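Local coordinates for protein 2-nitropropane dioxygenase (Streptomyces ansochromogenes, PDB 3BW2) that binds FMN and probably uses molecular oxygen for the oxidative denitrification of alkyl nitronates, propionate 3-nitronate being the presumed physiological substrate, at residues G215-G220 with A224-A229; I194-L199 with V211-G216; A4-F9 with A231-L236. All coordinates share one frame; numbering follows the deposited sequence.

Overall arrangement
All three contacts lie in one TIM barrel, around its neighbouring parallel strands 211-214 and 233-236, which are linked through helix 220-228. Along the chain, 4-9 comes first, then helix 196-206, strand 211-214, helix 220-228 and strand 233-236. Interactions 1 and 2 share Gly-215 and Gly-216, and their centres are about 9 Å apart; the centre of interaction 3 is about 12 Å from that of interaction 1 and about 14 Å from that of interaction 2. Val-226 of interaction 1 packs on Ala-213 of interaction 2, and backbone bonds join the two strands. Each contact includes residues that line the FMN pocket, and interactions 1 and 2 also reach the second subunit.

Interaction 1: residues G215-G220 with A224-A229; sequences GGIMRG and AAVLAA. With FMN (flavin mononucleotide), chain B.
Ile-217 and Val-226 meet tip to tip, CD1 of the first lying 3.9 Å from CG1 of the second. An extended chi2 of 177° carries CD1 of Ile-217 outward to this meeting point. Both side chains are buried, and Ala-234 of strand 233-236 packs on both. A second link is the backbone bond of the first turn of helix 220-228: Ala-224 N donates to Gly-220 O at 3.0 Å, and CB of Ala-224 lies beside the same oxygen.

The 215-220 segment is the loop that leaves the seventh strand of the TIM barrel for the next helix, a place where barrels of this kind commonly hold phosphate. Here Gly-216 N gives a hydrogen bond of 2.7 Å to FMN O2P, and Gly-237 N also bonds the cofactor. The partly exposed residues lie beyond the packed core. Arg-219, the N-cap residue of the helix, takes no part in the packing against 224-229; it forms a salt bridge with Glu-205 of the second subunit. Leu-227 is also partly exposed and rests on Arg-348 of helix 333-350.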
loop_
_atom_site.group_PDB
_atom_site.type_symbol
_atom_site.label_atom_id
_atom_site.label_comp_id
_atom_site.label_asym_id
_atom_site.label_seq_id
_atom_site.Cartn_x
_atom_site.Cartn_y
_atom_site.Cartn_z
ATOM N N GLY A 215 4.167 -7.212 5.179
ATOM C CA GLY A 215 2.921 -6.485 5.014
ATOM C C GLY A 215 1.933 -7.054 4.012
ATOM O O GLY A 215 2.134 -6.935 2.810
ATOM N N GLY A 216 0.865 -7.670 4.512
ATOM C CA GLY A 216 -0.164 -8.228 3.647
ATOM C C GLY A 216 0.147 -9.512 2.895
ATOM O O GLY A 216 -0.653 -9.939 2.059
ATOM N N ILE A 217 1.284 -10.144 3.185
ATOM C CA ILE A 217 1.670 -11.375 2.490
ATOM C C ILE A 217 0.948 -12.611 3.057
ATOM O O ILE A 217 1.225 -13.050 4.172
ATOM C CB ILE A 217 3.206 -11.566 2.553
ATOM C CG1 ILE A 217 3.894 -10.334 1.948
ATOM C CG2 ILE A 217 3.620 -12.820 1.787
ATOM C CD1 ILE A 217 5.404 -10.367 2.011
ATOM N N MET A 218 0.029 -13.168 2.269
ATOM C CA MET A 218 -0.770 -14.318 2.691
ATOM C C MET A 218 -0.634 -15.538 1.790
ATOM O O MET A 218 -1.072 -16.628 2.151
ATOM C CB MET A 218 -2.254 -13.932 2.723
ATOM C CG MET A 218 -2.581 -12.699 3.554
ATOM S SD MET A 218 -2.147 -12.937 5.275
ATOM C CE MET A 218 -3.476 -14.035 5.823
ATOM N N ARG A 219 -0.039 -15.349 0.618
ATOM C CA ARG A 219 0.103 -16.430 -0.355
ATOM C C ARG A 219 1.520 -16.560 -0.892
ATOM O O ARG A 219 2.274 -15.584 -0.934
ATOM C CB ARG A 219 -0.850 -16.181 -1.530
ATOM C CG ARG A 219 -2.327 -16.105 -1.143
ATOM C CD ARG A 219 -2.952 -17.494 -1.086
ATOM N NE ARG A 219 -4.395 -17.439 -0.857
ATOM C CZ ARG A 219 -4.966 -17.399 0.343
ATOM N NH1 ARG A 219 -4.222 -17.411 1.442
ATOM N NH2 ARG A 219 -6.287 -17.346 0.445
ATOM N N GLY A 220 1.870 -17.770 -1.320
ATOM C CA GLY A 220 3.195 -18.004 -1.862
ATOM C C GLY A 220 3.496 -17.144 -3.076
ATOM O O GLY A 220 4.652 -16.800 -3.324
ATOM N N ALA A 224 6.787 -14.795 -3.919
ATOM C CA ALA A 224 7.542 -14.766 -5.170
ATOM C C ALA A 224 7.599 -13.323 -5.657
ATOM O O ALA A 224 8.609 -12.874 -6.201
ATOM C CB ALA A 224 6.864 -15.643 -6.222
ATOM N N ALA A 225 6.500 -12.600 -5.457
ATOM C CA ALA A 225 6.419 -11.211 -5.871
ATOM C C ALA A 225 7.494 -10.359 -5.202
ATOM O O ALA A 225 8.228 -9.640 -5.881
ATOM C CB ALA A 225 5.028 -10.646 -5.554
ATOM N N VAL A 226 7.594 -10.433 -3.876
ATOM C CA VAL A 226 8.594 -9.627 -3.175
ATOM C C VAL A 226 10.019 -10.038 -3.518
ATOM O O VAL A 226 10.921 -9.198 -3.540
ATOM C CB VAL A 226 8.403 -9.667 -1.636
ATOM C CG1 VAL A 226 7.042 -9.087 -1.273
ATOM C CG2 VAL A 226 8.546 -11.093 -1.113
ATOM N N LEU A 227 10.228 -11.324 -3.786
ATOM C CA LEU A 227 11.561 -11.796 -4.146
ATOM C C LEU A 227 11.943 -11.174 -5.486
ATOM O O LEU A 227 13.071 -10.714 -5.675
ATOM C CB LEU A 227 11.580 -13.326 -4.252
ATOM C CG LEU A 227 11.350 -14.102 -2.950
ATOM C CD1 LEU A 227 11.423 -15.602 -3.221
ATOM C CD2 LEU A 227 12.390 -13.697 -1.919
ATOM N N ALA A 228 10.987 -11.157 -6.409
ATOM C CA ALA A 228 11.204 -10.585 -7.731
ATOM C C ALA A 228 11.536 -9.106 -7.611
ATOM O O ALA A 228 12.287 -8.563 -8.419
ATOM C CB ALA A 228 9.957 -10.766 -8.594
ATOM N N ALA A 229 10.974 -8.459 -6.594
ATOM C CA ALA A 229 11.201 -7.037 -6.378
ATOM C C ALA A 229 12.454 -6.707 -5.567
ATOM O O ALA A 229 12.689 -5.545 -5.238
ATOM C CB ALA A 229 9.976 -6.414 -5.724
HETATM N N1 FMN B . 6.351 -6.757 14.905
HETATM C C2 FMN B . 7.396 -6.679 15.841
HETATM O O2 FMN B . 8.518 -6.331 15.483
HETATM N N3 FMN B . 7.179 -7.001 17.171
HETATM C C4 FMN B . 5.946 -7.418 17.648
HETATM O O4 FMN B . 5.803 -7.703 18.851
HETATM C C4A FMN B . 4.878 -7.518 16.716
HETATM N N5 FMN B . 3.619 -7.956 17.120
HETATM C C5A FMN B . 2.562 -8.091 16.216
HETATM C C6 FMN B . 1.305 -8.564 16.673
HETATM C C7 FMN B . 0.181 -8.733 15.791
HETATM C C7M FMN B . -0.736 -9.916 16.182
HETATM C C8 FMN B . 0.439 -8.426 14.404
HETATM C C8M FMN B . -0.270 -9.136 13.250
HETATM C C9 FMN B . 1.693 -7.924 13.931
HETATM C C9A FMN B . 2.766 -7.759 14.839
HETATM N N10 FMN B . 4.039 -7.289 14.417
HETATM C C10 FMN B . 5.101 -7.177 15.339
HETATM C "C1'" FMN B . 4.239 -6.748 12.999
HETATM C "C2'" FMN B . 4.909 -7.869 12.164
HETATM O "O2'" FMN B . 6.308 -7.839 12.400
HETATM C "C3'" FMN B . 4.711 -7.675 10.621
HETATM O "O3'" FMN B . 5.247 -6.389 10.306
HETATM C "C4'" FMN B . 3.246 -7.718 10.156
HETATM O "O4'" FMN B . 2.627 -8.848 10.771
HETATM C "C5'" FMN B . 3.163 -7.848 8.606
HETATM O "O5'" FMN B . 1.786 -7.897 8.135
HETATM P P FMN B . 0.838 -9.219 7.971
HETATM O O1P FMN B . 2.075 -9.974 7.619
HETATM O O2P FMN B . 0.124 -8.292 7.004
HETATM O O3P FMN B . 0.560 -9.032 9.451
#

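Interaction 2: residues I194-L199 with V211-G216. With FMN (flavin mononucleotide), chain B.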
loop_
_atom_site.group_PDB
_atom_site.type_symbol
_atom_site.label_atom_id
_atom_site.label_comp_id
_atom_site.label_asym_id
_atom_site.label_seq_id
_atom_site.Cartn_x
_atom_site.Cartn_y
_atom_site.Cartn_z
ATOM N N ILE A 194 3.516 3.921 3.074
ATOM C CA ILE A 194 3.880 3.472 1.734
ATOM C C ILE A 194 3.527 2.006 1.444
ATOM O O ILE A 194 3.839 1.115 2.240
ATOM C CB ILE A 194 5.395 3.665 1.509
ATOM C CG1 ILE A 194 5.776 5.119 1.818
ATOM C CG2 ILE A 194 5.767 3.304 0.076
ATOM C CD1 ILE A 194 7.262 5.372 1.827
ATOM N N GLY A 195 2.881 1.765 0.300
ATOM C CA GLY A 195 2.527 0.405 -0.082
ATOM C C GLY A 195 3.792 -0.428 -0.159
ATOM O O GLY A 195 4.823 0.061 -0.628
ATOM N N LEU A 196 3.728 -1.681 0.286
ATOM C CA LEU A 196 4.906 -2.548 0.291
ATOM C C LEU A 196 5.667 -2.647 -1.029
ATOM O O LEU A 196 6.895 -2.552 -1.044
ATOM C CB LEU A 196 4.532 -3.965 0.754
ATOM C CG LEU A 196 5.702 -4.956 0.850
ATOM C CD1 LEU A 196 6.768 -4.422 1.827
ATOM C CD2 LEU A 196 5.182 -6.313 1.322
ATOM N N LEU A 197 4.957 -2.849 -2.138
ATOM C CA LEU A 197 5.621 -2.982 -3.433
ATOM C C LEU A 197 6.450 -1.745 -3.772
ATOM O O LEU A 197 7.509 -1.839 -4.399
ATOM C CB LEU A 197 4.595 -3.248 -4.544
ATOM C CG LEU A 197 5.156 -3.467 -5.954
ATOM C CD1 LEU A 197 6.173 -4.600 -5.943
ATOM C CD2 LEU A 197 4.017 -3.788 -6.913
ATOM N N SER A 198 5.968 -0.583 -3.353
ATOM C CA SER A 198 6.682 0.652 -3.620
ATOM C C SER A 198 7.828 0.809 -2.613
ATOM O O SER A 198 8.956 1.138 -2.985
ATOM C CB SER A 198 5.721 1.836 -3.536
ATOM O OG SER A 198 6.368 3.031 -3.926
ATOM N N LEU A 199 7.542 0.558 -1.341
ATOM C CA LEU A 199 8.565 0.671 -0.305
ATOM C C LEU A 199 9.740 -0.267 -0.578
ATOM O O LEU A 199 10.904 0.113 -0.420
ATOM C CB LEU A 199 7.977 0.355 1.078
ATOM C CG LEU A 199 8.994 0.340 2.230
ATOM C CD1 LEU A 199 9.659 1.716 2.358
ATOM C CD2 LEU A 199 8.299 -0.042 3.529
ATOM N N VAL A 211 17.030 -7.369 2.269
ATOM C CA VAL A 211 15.744 -6.818 2.672
ATOM C C VAL A 211 14.697 -7.901 2.896
ATOM O O VAL A 211 14.533 -8.803 2.072
ATOM C CB VAL A 211 15.190 -5.846 1.601
ATOM C CG1 VAL A 211 13.814 -5.327 2.023
ATOM C CG2 VAL A 211 16.167 -4.695 1.386
ATOM N N VAL A 212 13.995 -7.806 4.020
ATOM C CA VAL A 212 12.930 -8.741 4.345
ATOM C C VAL A 212 11.642 -7.942 4.168
ATOM O O VAL A 212 11.432 -6.940 4.845
ATOM C CB VAL A 212 13.048 -9.246 5.800
ATOM C CG1 VAL A 212 11.868 -10.147 6.144
ATOM C CG2 VAL A 212 14.360 -10.016 5.970
ATOM N N ALA A 213 10.798 -8.375 3.238
ATOM C CA ALA A 213 9.539 -7.690 2.955
ATOM C C ALA A 213 8.427 -8.121 3.904
ATOM O O ALA A 213 8.246 -9.310 4.158
ATOM C CB ALA A 213 9.124 -7.954 1.500
ATOM N N ALA A 214 7.670 -7.153 4.414
ATOM C CA ALA A 214 6.576 -7.448 5.337
ATOM C C ALA A 214 5.336 -6.580 5.114
ATOM O O ALA A 214 5.438 -5.363 4.901
ATOM C CB ALA A 214 7.056 -7.288 6.775
ATOM N N GLY A 215 4.167 -7.212 5.179
ATOM C CA GLY A 215 2.921 -6.485 5.014
ATOM C C GLY A 215 1.933 -7.054 4.012
ATOM O O GLY A 215 2.134 -6.935 2.810
ATOM N N GLY A 216 0.865 -7.670 4.512
ATOM C CA GLY A 216 -0.164 -8.228 3.647
ATOM C C GLY A 216 0.147 -9.512 2.895
ATOM O O GLY A 216 -0.653 -9.939 2.059
HETATM N N1 FMN B . 6.351 -6.757 14.905
HETATM C C2 FMN B . 7.396 -6.679 15.841
HETATM O O2 FMN B . 8.518 -6.331 15.483
HETATM N N3 FMN B . 7.179 -7.001 17.171
HETATM C C4 FMN B . 5.946 -7.418 17.648
HETATM O O4 FMN B . 5.803 -7.703 18.851
HETATM C C4A FMN B . 4.878 -7.518 16.716
HETATM N N5 FMN B . 3.619 -7.956 17.120
HETATM C C5A FMN B . 2.562 -8.091 16.216
HETATM C C6 FMN B . 1.305 -8.564 16.673
HETATM C C7 FMN B . 0.181 -8.733 15.791
HETATM C C7M FMN B . -0.736 -9.916 16.182
HETATM C C8 FMN B . 0.439 -8.426 14.404
HETATM C C8M FMN B . -0.270 -9.136 13.250
HETATM C C9 FMN B . 1.693 -7.924 13.931
HETATM C C9A FMN B . 2.766 -7.759 14.839
HETATM N N10 FMN B . 4.039 -7.289 14.417
HETATM C C10 FMN B . 5.101 -7.177 15.339
HETATM C "C1'" FMN B . 4.239 -6.748 12.999
HETATM C "C2'" FMN B . 4.909 -7.869 12.164
HETATM O "O2'" FMN B . 6.308 -7.839 12.400
HETATM C "C3'" FMN B . 4.711 -7.675 10.621
HETATM O "O3'" FMN B . 5.247 -6.389 10.306
HETATM C "C4'" FMN B . 3.246 -7.718 10.156
HETATM O "O4'" FMN B . 2.627 -8.848 10.771
HETATM C "C5'" FMN B . 3.163 -7.848 8.606
HETATM O "O5'" FMN B . 1.786 -7.897 8.135
HETATM P P FMN B . 0.838 -9.219 7.971
HETATM O O1P FMN B . 2.075 -9.974 7.619
HETATM O O2P FMN B . 0.124 -8.292 7.004
HETATM O O3P FMN B . 0.560 -9.032 9.451
#
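Leu-196, in the first turn of helix 196-206, directs its branched end at the backbone where strand 211-214 runs into Gly-215. Its CG stands anti to the backbone N (chi1 -178°), which extends the side chain from the helix and brings both methyls against the strand end. CD1 lies 3.5 Å from Ala-214 O and makes a longer apolar contact with CB of Ala-213, at 4.3 Å. CD2 comes to 3.4 Å from Gly-215 O. The leucine fork thus spans two successive carbonyl oxygens. Ala-214 is turned the other way: its CB points from the helix to the cofactor side, where it lies 4.1 Å from FMN O3'. Gly-215 has a phi of 130°, a conformation that suits a residue without a side chain, and its CA comes within 3.6 Å of FMN O5'. The helix and strand are consecutive elements of the TIM barrel, so the leucine packs behind the strand end while FMN lies at its other side. Leu-196 N is bonded to Glu-175, and Gly-195 N to Gln-323 of the second subunit, both bonds at the start of the helix. Between the segments themselves, methyl groups meet carbonyl oxygens and a methyl without any directional bond, which implies that shape and burial, rather than polar pairing, hold Leu-196 against the FMN-binding loop.

Interaction 3: residues A4-F9 with A231-L236; sequences ALTDLF and ADAAQL. With FMN (flavin mononucleotide), chain B.
Thr-6 and Asp-232 bring their CA atoms to 7.0 Å, where a type I beta turn from Leu-5 to Leu-8 lies beside the chain leading into strand 233-236. The turn is closed by Leu-8 N to Leu-5 O at 2.9 Å. Across the contact the side chains of Thr-6 and Asp-232 cross at about a right angle. With chi1 at 49°, Thr-6 sets CG2 anti to its carbonyl carbon, and this methyl comes to 3.3 Å from Asp-232 O and 4.4 Å from Ala-233 CB. The polar ends stay apart: OG1 of Thr-6 is 3.9 Å from OD2 of Asp-232. Each of these oxygens instead has a weak hydrogen bond to Ser-3, OG1 to its backbone O and OD2 to its OG.

The N-terminal segment packs beside the chain leading into the eighth strand of the TIM barrel, at the end far from the cofactor; 4-9 itself runs on toward strand 13-15, the first of the barrel. Ala-234 is bonded through its backbone to Pro-12 and Val-14, joining last strand to first. Leu-5 also packs on Val-212 of the seventh strand, and its CD1 lies in plane at the edge of the Phe-9 ring. Further along strand 233-236, Gln-235 extends its chain to the FMN side, placing NE2 3.0 Å from FMN O2', and Leu-236 CA lies 3.7 Å from FMN O1P.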
loop_
_atom_site.group_PDB
_atom_site.type_symbol
_atom_site.label_atom_id
_atom_site.label_comp_id
_atom_site.label_asym_id
_atom_site.label_seq_id
_atom_site.Cartn_x
_atom_site.Cartn_y
_atom_site.Cartn_z
ATOM N N ALA A 4 23.678 -14.071 4.347
ATOM C CA ALA A 4 23.909 -14.694 5.646
ATOM C C ALA A 4 22.596 -15.094 6.312
ATOM O O ALA A 4 22.498 -16.157 6.929
ATOM C CB ALA A 4 24.679 -13.744 6.550
ATOM N N LEU A 5 21.589 -14.235 6.183
ATOM C CA LEU A 5 20.286 -14.497 6.777
ATOM C C LEU A 5 19.603 -15.722 6.172
ATOM O O LEU A 5 19.331 -16.698 6.875
ATOM C CB LEU A 5 19.378 -13.276 6.615
ATOM C CG LEU A 5 17.946 -13.422 7.139
ATOM C CD1 LEU A 5 17.956 -13.767 8.628
ATOM C CD2 LEU A 5 17.200 -12.124 6.901
ATOM N N THR A 6 19.330 -15.670 4.873
ATOM C CA THR A 6 18.663 -16.772 4.188
ATOM C C THR A 6 19.478 -18.061 4.164
ATOM O O THR A 6 18.966 -19.117 3.793
ATOM C CB THR A 6 18.287 -16.385 2.744
ATOM O OG1 THR A 6 19.422 -15.807 2.089
ATOM C CG2 THR A 6 17.143 -15.381 2.748
ATOM N N ASP A 7 20.745 -17.984 4.556
ATOM C CA ASP A 7 21.573 -19.182 4.592
ATOM C C ASP A 7 21.240 -19.991 5.845
ATOM O O ASP A 7 21.520 -21.184 5.907
ATOM C CB ASP A 7 23.067 -18.825 4.581
ATOM C CG ASP A 7 23.545 -18.330 3.219
ATOM O OD1 ASP A 7 23.145 -18.920 2.194
ATOM O OD2 ASP A 7 24.334 -17.360 3.170
ATOM N N LEU A 8 20.627 -19.336 6.832
ATOM C CA LEU A 8 20.250 -19.981 8.093
ATOM C C LEU A 8 19.099 -20.975 7.964
ATOM O O LEU A 8 19.047 -21.971 8.684
ATOM C CB LEU A 8 19.861 -18.932 9.136
ATOM C CG LEU A 8 20.946 -18.081 9.795
ATOM C CD1 LEU A 8 20.278 -17.064 10.716
ATOM C CD2 LEU A 8 21.907 -18.967 10.586
ATOM N N PHE A 9 18.164 -20.689 7.066
ATOM C CA PHE A 9 17.014 -21.565 6.862
ATOM C C PHE A 9 16.729 -21.719 5.369
ATOM O O PHE A 9 16.949 -20.799 4.588
ATOM C CB PHE A 9 15.796 -21.016 7.618
ATOM C CG PHE A 9 15.582 -19.538 7.444
ATOM C CD1 PHE A 9 14.576 -19.062 6.610
ATOM C CD2 PHE A 9 16.392 -18.619 8.108
ATOM C CE1 PHE A 9 14.377 -17.693 6.437
ATOM C CE2 PHE A 9 16.203 -17.249 7.943
ATOM C CZ PHE A 9 15.193 -16.785 7.104
ATOM N N ALA A 231 13.518 -8.492 -2.502
ATOM C CA ALA A 231 13.576 -8.991 -1.132
ATOM C C ALA A 231 14.281 -10.340 -1.073
ATOM O O ALA A 231 14.248 -11.111 -2.036
ATOM C CB ALA A 231 12.169 -9.121 -0.553
ATOM N N ASP A 232 14.926 -10.610 0.059
ATOM C CA ASP A 232 15.618 -11.876 0.283
ATOM C C ASP A 232 14.657 -12.857 0.947
ATOM O O ASP A 232 14.821 -14.071 0.849
ATOM C CB ASP A 232 16.835 -11.672 1.192
ATOM C CG ASP A 232 18.118 -11.470 0.412
ATOM O OD1 ASP A 232 18.116 -10.673 -0.546
ATOM O OD2 ASP A 232 19.136 -12.107 0.763
ATOM N N ALA A 233 13.655 -12.322 1.632
ATOM C CA ALA A 233 12.676 -13.160 2.311
ATOM C C ALA A 233 11.410 -12.373 2.562
ATOM O O ALA A 233 11.375 -11.157 2.380
ATOM C CB ALA A 233 13.240 -13.670 3.640
ATOM N N ALA A 234 10.366 -13.083 2.974
ATOM C CA ALA A 234 9.087 -12.462 3.274
ATOM C C ALA A 234 8.759 -12.752 4.733
ATOM O O ALA A 234 8.918 -13.882 5.192
ATOM C CB ALA A 234 7.998 -13.040 2.371
ATOM N N GLN A 235 8.317 -11.731 5.459
ATOM C CA GLN A 235 7.946 -11.895 6.857
ATOM C C GLN A 235 6.429 -11.800 6.948
ATOM O O GLN A 235 5.830 -10.814 6.507
ATOM C CB GLN A 235 8.594 -10.815 7.725
ATOM C CG GLN A 235 8.191 -10.918 9.182
ATOM C CD GLN A 235 9.048 -10.065 10.089
ATOM O OE1 GLN A 235 10.255 -10.286 10.210
ATOM N NE2 GLN A 235 8.430 -9.086 10.739
ATOM N N LEU A 236 5.818 -12.835 7.516
ATOM C CA LEU A 236 4.367 -12.916 7.640
ATOM C C LEU A 236 3.886 -12.979 9.081
ATOM O O LEU A 236 4.335 -13.825 9.860
ATOM C CB LEU A 236 3.850 -14.165 6.923
ATOM C CG LEU A 236 3.982 -14.325 5.410
ATOM C CD1 LEU A 236 5.435 -14.257 4.969
ATOM C CD2 LEU A 236 3.378 -15.673 5.038
HETATM N N1 FMN B . 6.351 -6.757 14.905
HETATM C C2 FMN B . 7.396 -6.679 15.841
HETATM O O2 FMN B . 8.518 -6.331 15.483
HETATM N N3 FMN B . 7.179 -7.001 17.171
HETATM C C4 FMN B . 5.946 -7.418 17.648
HETATM O O4 FMN B . 5.803 -7.703 18.851
HETATM C C4A FMN B . 4.878 -7.518 16.716
HETATM N N5 FMN B . 3.619 -7.956 17.120
HETATM C C5A FMN B . 2.562 -8.091 16.216
HETATM C C6 FMN B . 1.305 -8.564 16.673
HETATM C C7 FMN B . 0.181 -8.733 15.791
HETATM C C7M FMN B . -0.736 -9.916 16.182
HETATM C C8 FMN B . 0.439 -8.426 14.404
HETATM C C8M FMN B . -0.270 -9.136 13.250
HETATM C C9 FMN B . 1.693 -7.924 13.931
HETATM C C9A FMN B . 2.766 -7.759 14.839
HETATM N N10 FMN B . 4.039 -7.289 14.417
HETATM C C10 FMN B . 5.101 -7.177 15.339
HETATM C "C1'" FMN B . 4.239 -6.748 12.999
HETATM C "C2'" FMN B . 4.909 -7.869 12.164
HETATM O "O2'" FMN B . 6.308 -7.839 12.400
HETATM C "C3'" FMN B . 4.711 -7.675 10.621
HETATM O "O3'" FMN B . 5.247 -6.389 10.306
HETATM C "C4'" FMN B . 3.246 -7.718 10.156
HETATM O "O4'" FMN B . 2.627 -8.848 10.771
HETATM C "C5'" FMN B . 3.163 -7.848 8.606
HETATM O "O5'" FMN B . 1.786 -7.897 8.135
HETATM P P FMN B . 0.838 -9.219 7.971
HETATM O O1P FMN B . 2.075 -9.974 7.619
HETATM O O2P FMN B . 0.124 -8.292 7.004
HETATM O O3P FMN B . 0.560 -9.032 9.451
#